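Local structure of subtilase cytotoxin subunit A (Escherichia coli, 2IY9) at residues Val50-Ser64 with His89-Tyr101. The protein cleaves the host endoplasmic reticulum chaperone BiP as the serine protease subunit of the AB5 subtilase cytotoxin, setting off ER stress and eventual cell death. Residues are numbered along the deposited sequence; the frame is centred on the assembly and turned at random.
Sequences VVDSGVAFIGGLSDS and HGTAMASLIASRY
The Tyr101 ring lies flat on Gly60, whose CA sits 3.8 Å from the ring centroid and 9° off the normal, a CH-pi contact. Water 4 meets this ring at its edge, in plane, and links Tyr101 OH to Asp63 OD2. The Arg100 guanidinium has Asp63 O over one face, with water 3 at its edge bridging NH1 to Asp63 OD2. The His89 ring has Met93 CE over one face. The Asp52 carboxylate comes up to the CD2 edge of this ring, but so close that its exact placing is doubtful. Asp52 and His89 are assigned to the subtilase charge relay system, and the third member, Ser272, is next to His89. His89 NE2 is hydrogen-bonded to Ser150 O. Asp52 ends a strand of the central parallel sheet and His89 lies in helix 84-98, so the contact joins sheet to helix in the subtilisin-like fold. Gly90 N donates to Ser53 OG (3.0 Å), which also bonds Leu86 O. Thr91 OG1, anti to its carbonyl carbon (chi1 -52°), turns to the loop and accepts from Ala56 N at 3.0 Å. Further along, Ala94 CB meets Leu61 CD1 at 3.7 Å and Val55 CG1 at 3.9 Å. The side chains of Ile97 and Val50 pass each other in opposite directions, with CD1 of Ile97 3.8 Å from CG2 of Val50. After the helix, Arg100 N gives Gly60 O a nearly straight bond of 2.8 Å.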
ATOM      1  N   VAL A  50       5.811   1.247   6.551  1.00 22.99           N
ATOM      2  CA  VAL A  50       4.403   1.209   6.944  1.00 22.98           C
ATOM      3  C   VAL A  50       4.080   2.501   7.691  1.00 22.94           C
ATOM      4  O   VAL A  50       4.398   2.648   8.885  1.00 23.25           O
ATOM      5  CB  VAL A  50       4.029  -0.063   7.740  1.00 23.05           C
ATOM      6  CG1 VAL A  50       2.612   0.048   8.332  1.00 22.59           C
ATOM      7  CG2 VAL A  50       4.112  -1.278   6.843  1.00 22.10           C
ATOM      8  N   VAL A  51       3.484   3.441   6.951  1.00 22.39           N
ATOM      9  CA  VAL A  51       3.154   4.770   7.466  1.00 22.56           C
ATOM     10  C   VAL A  51       1.709   4.662   7.956  1.00 22.54           C
ATOM     11  O   VAL A  51       0.750   4.563   7.161  1.00 21.66           O
ATOM     12  CB  VAL A  51       3.350   5.871   6.392  1.00 22.66           C
ATOM     13  CG1 VAL A  51       3.132   7.271   6.997  1.00 24.08           C
ATOM     14  CG2 VAL A  51       4.758   5.773   5.773  1.00 22.02           C
ATOM     15  N   ASP A  52       1.559   4.631   9.277  1.00 22.34           N
ATOM     16  CA  ASP A  52       0.315   4.143   9.862  1.00 23.19           C
ATOM     17  C   ASP A  52       0.244   4.442  11.357  1.00 23.18           C
ATOM     18  O   ASP A  52       0.853   5.403  11.830  1.00 23.39           O
ATOM     19  CB  ASP A  52       0.196   2.634   9.575  1.00 22.98           C
ATOM     20  CG  ASP A  52      -1.234   2.193   9.330  1.00 24.94           C
ATOM     21  OD1 ASP A  52      -2.046   2.289  10.284  1.00 25.29           O
ATOM     22  OD2 ASP A  52      -1.542   1.748   8.193  1.00 25.27           O
ATOM     23  N   SER A  53      -0.499   3.618  12.098  1.00 24.06           N
ATOM     24  CA  SER A  53      -0.790   3.890  13.503  1.00 24.13           C
ATOM     25  C   SER A  53       0.199   3.225  14.476  1.00 24.86           C
ATOM     26  O   SER A  53      -0.027   3.221  15.686  1.00 24.85           O
ATOM     27  CB  SER A  53      -2.215   3.439  13.817  1.00 24.18           C
ATOM     28  OG  SER A  53      -2.326   2.026  13.747  1.00 23.14           O
ATOM     29  N   GLY A  54       1.289   2.667  13.941  1.00 25.03           N
ATOM     30  CA  GLY A  54       2.298   1.977  14.756  1.00 25.39           C
ATOM     31  C   GLY A  54       2.168   0.468  14.641  1.00 25.27           C
ATOM     32  O   GLY A  54       1.073  -0.061  14.411  1.00 25.66           O
ATOM     33  N   VAL A  55       3.292  -0.234  14.797  1.00 25.12           N
ATOM     34  CA  VAL A  55       3.320  -1.671  14.559  1.00 24.19           C
ATOM     35  C   VAL A  55       3.802  -2.417  15.804  1.00 23.98           C
ATOM     36  O   VAL A  55       4.806  -2.050  16.411  1.00 24.06           O
ATOM     37  CB  VAL A  55       4.202  -2.024  13.338  1.00 24.18           C
ATOM     38  CG1 VAL A  55       4.366  -3.556  13.195  1.00 23.73           C
ATOM     39  CG2 VAL A  55       3.625  -1.416  12.063  1.00 23.72           C
ATOM     40  N   ALA A  56       3.048  -3.445  16.176  1.00 24.39           N
ATOM     41  CA  ALA A  56       3.405  -4.366  17.244  1.00 24.56           C
ATOM     42  C   ALA A  56       4.114  -5.553  16.612  1.00 24.72           C
ATOM     43  O   ALA A  56       3.490  -6.366  15.908  1.00 24.48           O
ATOM     44  CB  ALA A  56       2.160  -4.829  17.973  1.00 24.83           C
ATOM     45  N   PHE A  57       5.416  -5.652  16.858  1.00 24.86           N
ATOM     46  CA  PHE A  57       6.224  -6.717  16.257  1.00 25.24           C
ATOM     47  C   PHE A  57       6.137  -7.991  17.098  1.00 25.74           C
ATOM     48  O   PHE A  57       7.080  -8.367  17.801  1.00 25.33           O
ATOM     49  CB  PHE A  57       7.660  -6.243  16.001  1.00 25.07           C
ATOM     50  CG  PHE A  57       7.752  -5.187  14.936  1.00 25.35           C
ATOM     51  CD1 PHE A  57       7.732  -5.536  13.587  1.00 24.37           C
ATOM     52  CD2 PHE A  57       7.830  -3.839  15.278  1.00 25.50           C
ATOM     53  CE1 PHE A  57       7.805  -4.548  12.591  1.00 25.37           C
ATOM     54  CE2 PHE A  57       7.903  -2.838  14.283  1.00 25.62           C
ATOM     55  CZ  PHE A  57       7.901  -3.200  12.947  1.00 24.22           C
ATOM     56  N   ILE A  58       4.968  -8.627  17.000  1.00 25.78           N
ATOM     57  CA  ILE A  58       4.584  -9.808  17.789  1.00 26.24           C
ATOM     58  C   ILE A  58       4.070 -10.871  16.807  1.00 26.17           C
ATOM     59  O   ILE A  58       3.825 -10.561  15.628  1.00 25.32           O
ATOM     60  CB  ILE A  58       3.487  -9.456  18.860  1.00 27.08           C
ATOM     61  CG1 ILE A  58       2.204  -8.897  18.212  1.00 27.12           C
ATOM     62  CG2 ILE A  58       4.017  -8.440  19.883  1.00 26.88           C
ATOM     63  CD1 ILE A  58       1.211  -9.963  17.761  1.00 29.83           C
ATOM     64  N   GLY A  59       3.912 -12.113  17.274  1.00 25.62           N
ATOM     65  CA  GLY A  59       3.407 -13.188  16.422  1.00 25.19           C
ATOM     66  C   GLY A  59       4.235 -13.345  15.160  1.00 25.05           C
ATOM     67  O   GLY A  59       5.478 -13.344  15.221  1.00 25.58           O
ATOM     68  N   GLY A  60       3.552 -13.455  14.018  1.00 24.17           N
ATOM     69  CA  GLY A  60       4.200 -13.551  12.700  1.00 23.67           C
ATOM     70  C   GLY A  60       5.090 -12.392  12.279  1.00 23.34           C
ATOM     71  O   GLY A  60       5.846 -12.507  11.309  1.00 22.87           O
ATOM     72  N   LEU A  61       4.997 -11.285  13.007  1.00 23.34           N
ATOM     73  CA  LEU A  61       5.838 -10.102  12.786  1.00 23.82           C
ATOM     74  C   LEU A  61       7.015 -10.011  13.768  1.00 23.95           C
ATOM     75  O   LEU A  61       7.736  -9.007  13.806  1.00 24.30           O
ATOM     76  CB  LEU A  61       4.978  -8.844  12.898  1.00 23.70           C
ATOM     77  CG  LEU A  61       3.990  -8.631  11.756  1.00 23.94           C
ATOM     78  CD1 LEU A  61       3.101  -7.433  12.069  1.00 23.21           C
ATOM     79  CD2 LEU A  61       4.728  -8.452  10.420  1.00 24.18           C
ATOM     80  N   SER A  62       7.209 -11.075  14.540  1.00 24.24           N
ATOM     81  CA  SER A  62       8.208 -11.108  15.605  1.00 25.18           C
ATOM     82  C   SER A  62       9.623 -10.814  15.150  1.00 24.69           C
ATOM     83  O   SER A  62      10.408 -10.237  15.907  1.00 25.42           O
ATOM     84  CB  SER A  62       8.169 -12.456  16.325  1.00 25.21           C
ATOM     85  OG  SER A  62       7.080 -12.482  17.227  1.00 27.19           O
ATOM     86  N   ASP A  63       9.944 -11.230  13.931  1.00 24.97           N
ATOM     87  CA  ASP A  63      11.272 -11.045  13.346  1.00 24.99           C
ATOM     88  C   ASP A  63      11.280 -10.051  12.168  1.00 24.54           C
ATOM     89  O   ASP A  63      12.197 -10.078  11.348  1.00 24.72           O
ATOM     90  CB  ASP A  63      11.807 -12.401  12.868  1.00 25.77           C
ATOM     91  CG  ASP A  63      11.857 -13.433  13.977  1.00 27.50           C
ATOM     92  OD1 ASP A  63      12.231 -13.064  15.108  1.00 30.49           O
ATOM     93  OD2 ASP A  63      11.502 -14.604  13.719  1.00 31.23           O
ATOM     94  N   SER A  64      10.270  -9.185  12.094  1.00 23.66           N
ATOM     95  CA  SER A  64      10.054  -8.327  10.929  1.00 23.26           C
ATOM     96  C   SER A  64      10.586  -6.899  11.065  1.00 23.43           C
ATOM     97  O   SER A  64      10.622  -6.153  10.084  1.00 23.21           O
ATOM     98  CB  SER A  64       8.559  -8.269  10.584  1.00 23.32           C
ATOM     99  OG  SER A  64       8.060  -9.545  10.226  1.00 22.15           O
ATOM    100  N   HIS A  89      -4.452  -1.065  13.528  1.00 25.69           N
ATOM    101  CA  HIS A  89      -4.385  -0.836  12.083  1.00 25.32           C
ATOM    102  C   HIS A  89      -2.994  -1.036  11.477  1.00 24.43           C
ATOM    103  O   HIS A  89      -2.860  -1.759  10.490  1.00 23.89           O
ATOM    104  CB  HIS A  89      -4.941   0.542  11.724  1.00 25.93           C
ATOM    105  CG  HIS A  89      -5.214   0.719  10.265  1.00 27.27           C
ATOM    106  ND1 HIS A  89      -6.392   0.316   9.674  1.00 30.24           N
ATOM    107  CD2 HIS A  89      -4.466   1.268   9.279  1.00 27.26           C
ATOM    108  CE1 HIS A  89      -6.355   0.607   8.384  1.00 27.71           C
ATOM    109  NE2 HIS A  89      -5.202   1.191   8.121  1.00 28.71           N
ATOM    110  N   GLY A  90      -1.976  -0.411  12.071  1.00 23.39           N
ATOM    111  CA  GLY A  90      -0.594  -0.556  11.586  1.00 23.32           C
ATOM    112  C   GLY A  90      -0.121  -2.006  11.594  1.00 22.99           C
ATOM    113  O   GLY A  90       0.470  -2.487  10.608  1.00 22.77           O
ATOM    114  N   THR A  91      -0.380  -2.701  12.704  1.00 22.66           N
ATOM    115  CA  THR A  91      -0.022  -4.126  12.853  1.00 23.13           C
ATOM    116  C   THR A  91      -0.727  -4.986  11.795  1.00 22.75           C
ATOM    117  O   THR A  91      -0.117  -5.868  11.181  1.00 23.06           O
ATOM    118  CB  THR A  91      -0.369  -4.668  14.275  1.00 23.30           C
ATOM    119  OG1 THR A  91       0.200  -3.812  15.272  1.00 23.95           O
ATOM    120  CG2 THR A  91       0.170  -6.082  14.477  1.00 23.24           C
ATOM    121  N   ALA A  92      -2.017  -4.723  11.594  1.00 22.31           N
ATOM    122  CA  ALA A  92      -2.794  -5.398  10.563  1.00 21.58           C
ATOM    123  C   ALA A  92      -2.123  -5.280   9.183  1.00 21.57           C
ATOM    124  O   ALA A  92      -1.927  -6.282   8.499  1.00 21.15           O
ATOM    125  CB  ALA A  92      -4.210  -4.845  10.525  1.00 21.83           C
ATOM    126  N   MET A  93      -1.772  -4.053   8.795  1.00 21.72           N
ATOM    127  CA  MET A  93      -1.191  -3.794   7.468  1.00 21.65           C
ATOM    128  C   MET A  93       0.165  -4.462   7.304  1.00 21.56           C
ATOM    129  O   MET A  93       0.410  -5.155   6.301  1.00 21.65           O
ATOM    130  CB  MET A  93      -1.097  -2.289   7.197  1.00 22.43           C
ATOM    131  CG  MET A  93      -2.453  -1.539   7.308  1.00 22.91           C
ATOM    132  SD  MET A  93      -3.717  -2.185   6.201  1.00 27.46           S
ATOM    133  CE  MET A  93      -4.852  -2.990   7.318  1.00 27.21           C
ATOM    134  N   ALA A  94       1.021  -4.274   8.308  1.00 21.31           N
ATOM    135  CA  ALA A  94       2.321  -4.925   8.383  1.00 20.81           C
ATOM    136  C   ALA A  94       2.174  -6.431   8.236  1.00 20.93           C
ATOM    137  O   ALA A  94       2.953  -7.050   7.518  1.00 20.44           O
ATOM    138  CB  ALA A  94       3.032  -4.583   9.681  1.00 20.97           C
ATOM    139  N   SER A  95       1.162  -7.013   8.885  1.00 20.48           N
ATOM    140  CA  SER A  95       0.974  -8.459   8.804  1.00 20.71           C
ATOM    141  C   SER A  95       0.639  -8.894   7.379  1.00 20.40           C
ATOM    142  O   SER A  95       1.175  -9.899   6.908  1.00 20.19           O
ATOM    143  CB  SER A  95      -0.038  -8.982   9.833  1.00 20.39           C
ATOM    144  OG  SER A  95      -1.390  -8.702   9.493  1.00 22.39           O
ATOM    145  N   LEU A  96      -0.219  -8.130   6.689  1.00 19.80           N
ATOM    146  CA  LEU A  96      -0.611  -8.472   5.315  1.00 20.28           C
ATOM    147  C   LEU A  96       0.566  -8.426   4.334  1.00 19.93           C
ATOM    148  O   LEU A  96       0.638  -9.231   3.408  1.00 19.97           O
ATOM    149  CB  LEU A  96      -1.752  -7.570   4.829  1.00 20.03           C
ATOM    150  CG  LEU A  96      -3.086  -7.735   5.563  1.00 19.77           C
ATOM    151  CD1 LEU A  96      -4.059  -6.675   5.075  1.00 19.64           C
ATOM    152  CD2 LEU A  96      -3.677  -9.164   5.407  1.00 19.66           C
ATOM    153  N   ILE A  97       1.482  -7.490   4.571  1.00 20.15           N
ATOM    154  CA  ILE A  97       2.693  -7.347   3.777  1.00 20.34           C
ATOM    155  C   ILE A  97       3.702  -8.457   4.087  1.00 21.05           C
ATOM    156  O   ILE A  97       4.253  -9.075   3.173  1.00 21.82           O
ATOM    157  CB  ILE A  97       3.340  -5.965   4.007  1.00 20.46           C
ATOM    158  CG1 ILE A  97       2.410  -4.843   3.517  1.00 19.42           C
ATOM    159  CG2 ILE A  97       4.730  -5.863   3.322  1.00 19.42           C
ATOM    160  CD1 ILE A  97       2.815  -3.478   4.061  1.00 22.17           C
ATOM    161  N   ALA A  98       3.944  -8.711   5.369  1.00 21.98           N
ATOM    162  CA  ALA A  98       5.185  -9.412   5.756  1.00 23.00           C
ATOM    163  C   ALA A  98       5.114 -10.548   6.791  1.00 23.50           C
ATOM    164  O   ALA A  98       6.153 -11.152   7.111  1.00 23.62           O
ATOM    165  CB  ALA A  98       6.211  -8.375   6.195  1.00 22.68           C
ATOM    166  N   SER A  99       3.937 -10.829   7.354  1.00 23.62           N
ATOM    167  CA  SER A  99       3.862 -11.846   8.427  1.00 24.03           C
ATOM    168  C   SER A  99       4.435 -13.206   8.000  1.00 23.76           C
ATOM    169  O   SER A  99       4.147 -13.692   6.912  1.00 24.33           O
ATOM    170  CB  SER A  99       2.433 -12.012   8.964  1.00 23.56           C
ATOM    171  OG  SER A  99       2.342 -13.191   9.765  1.00 23.93           O
ATOM    172  N   ARG A 100       5.241 -13.808   8.870  1.00 23.99           N
ATOM    173  CA  ARG A 100       5.961 -15.047   8.542  1.00 23.88           C
ATOM    174  C   ARG A 100       5.251 -16.318   8.973  1.00 24.55           C
ATOM    175  O   ARG A 100       5.625 -17.417   8.565  1.00 24.97           O
ATOM    176  CB  ARG A 100       7.370 -14.999   9.137  1.00 24.17           C
ATOM    177  CG  ARG A 100       8.149 -13.855   8.544  1.00 23.40           C
ATOM    178  CD  ARG A 100       9.630 -13.884   8.875  1.00 24.71           C
ATOM    179  NE  ARG A 100      10.264 -12.764   8.190  1.00 24.76           N
ATOM    180  CZ  ARG A 100      11.564 -12.481   8.225  1.00 26.41           C
ATOM    181  NH1 ARG A 100      12.404 -13.247   8.921  1.00 26.43           N
ATOM    182  NH2 ARG A 100      12.017 -11.423   7.559  1.00 24.87           N
ATOM    183  N   TYR A 101       4.248 -16.163   9.827  1.00 25.18           N
ATOM    184  CA  TYR A 101       3.385 -17.270  10.225  1.00 25.54           C
ATOM    185  C   TYR A 101       2.118 -16.721  10.854  1.00 25.31           C
ATOM    186  O   TYR A 101       2.090 -15.575  11.317  1.00 25.18           O
ATOM    187  CB  TYR A 101       4.107 -18.238  11.185  1.00 26.62           C
ATOM    188  CG  TYR A 101       4.764 -17.608  12.402  1.00 26.67           C
ATOM    189  CD1 TYR A 101       4.044 -17.357  13.572  1.00 28.02           C
ATOM    190  CD2 TYR A 101       6.122 -17.303  12.391  1.00 28.29           C
ATOM    191  CE1 TYR A 101       4.676 -16.788  14.697  1.00 28.63           C
ATOM    192  CE2 TYR A 101       6.747 -16.752  13.492  1.00 27.94           C
ATOM    193  CZ  TYR A 101       6.029 -16.503  14.634  1.00 27.67           C
ATOM    194  OH  TYR A 101       6.690 -15.956  15.707  1.00 29.94           O
TER
HETATM  195  O   HOH W   1      -1.202  -1.580  15.321  1.00 26.15           O
HETATM  196  O   HOH W   2       0.839 -14.425  14.303  1.00 34.58           O
HETATM  197  O   HOH W   3      11.931 -15.635  10.719  1.00 30.01           O
HETATM  198  O   HOH W   4       9.535 -15.648  15.748  1.00 44.15           O
HETATM  199  O   HOH W   5       8.613 -10.306   7.698  1.00 22.13           O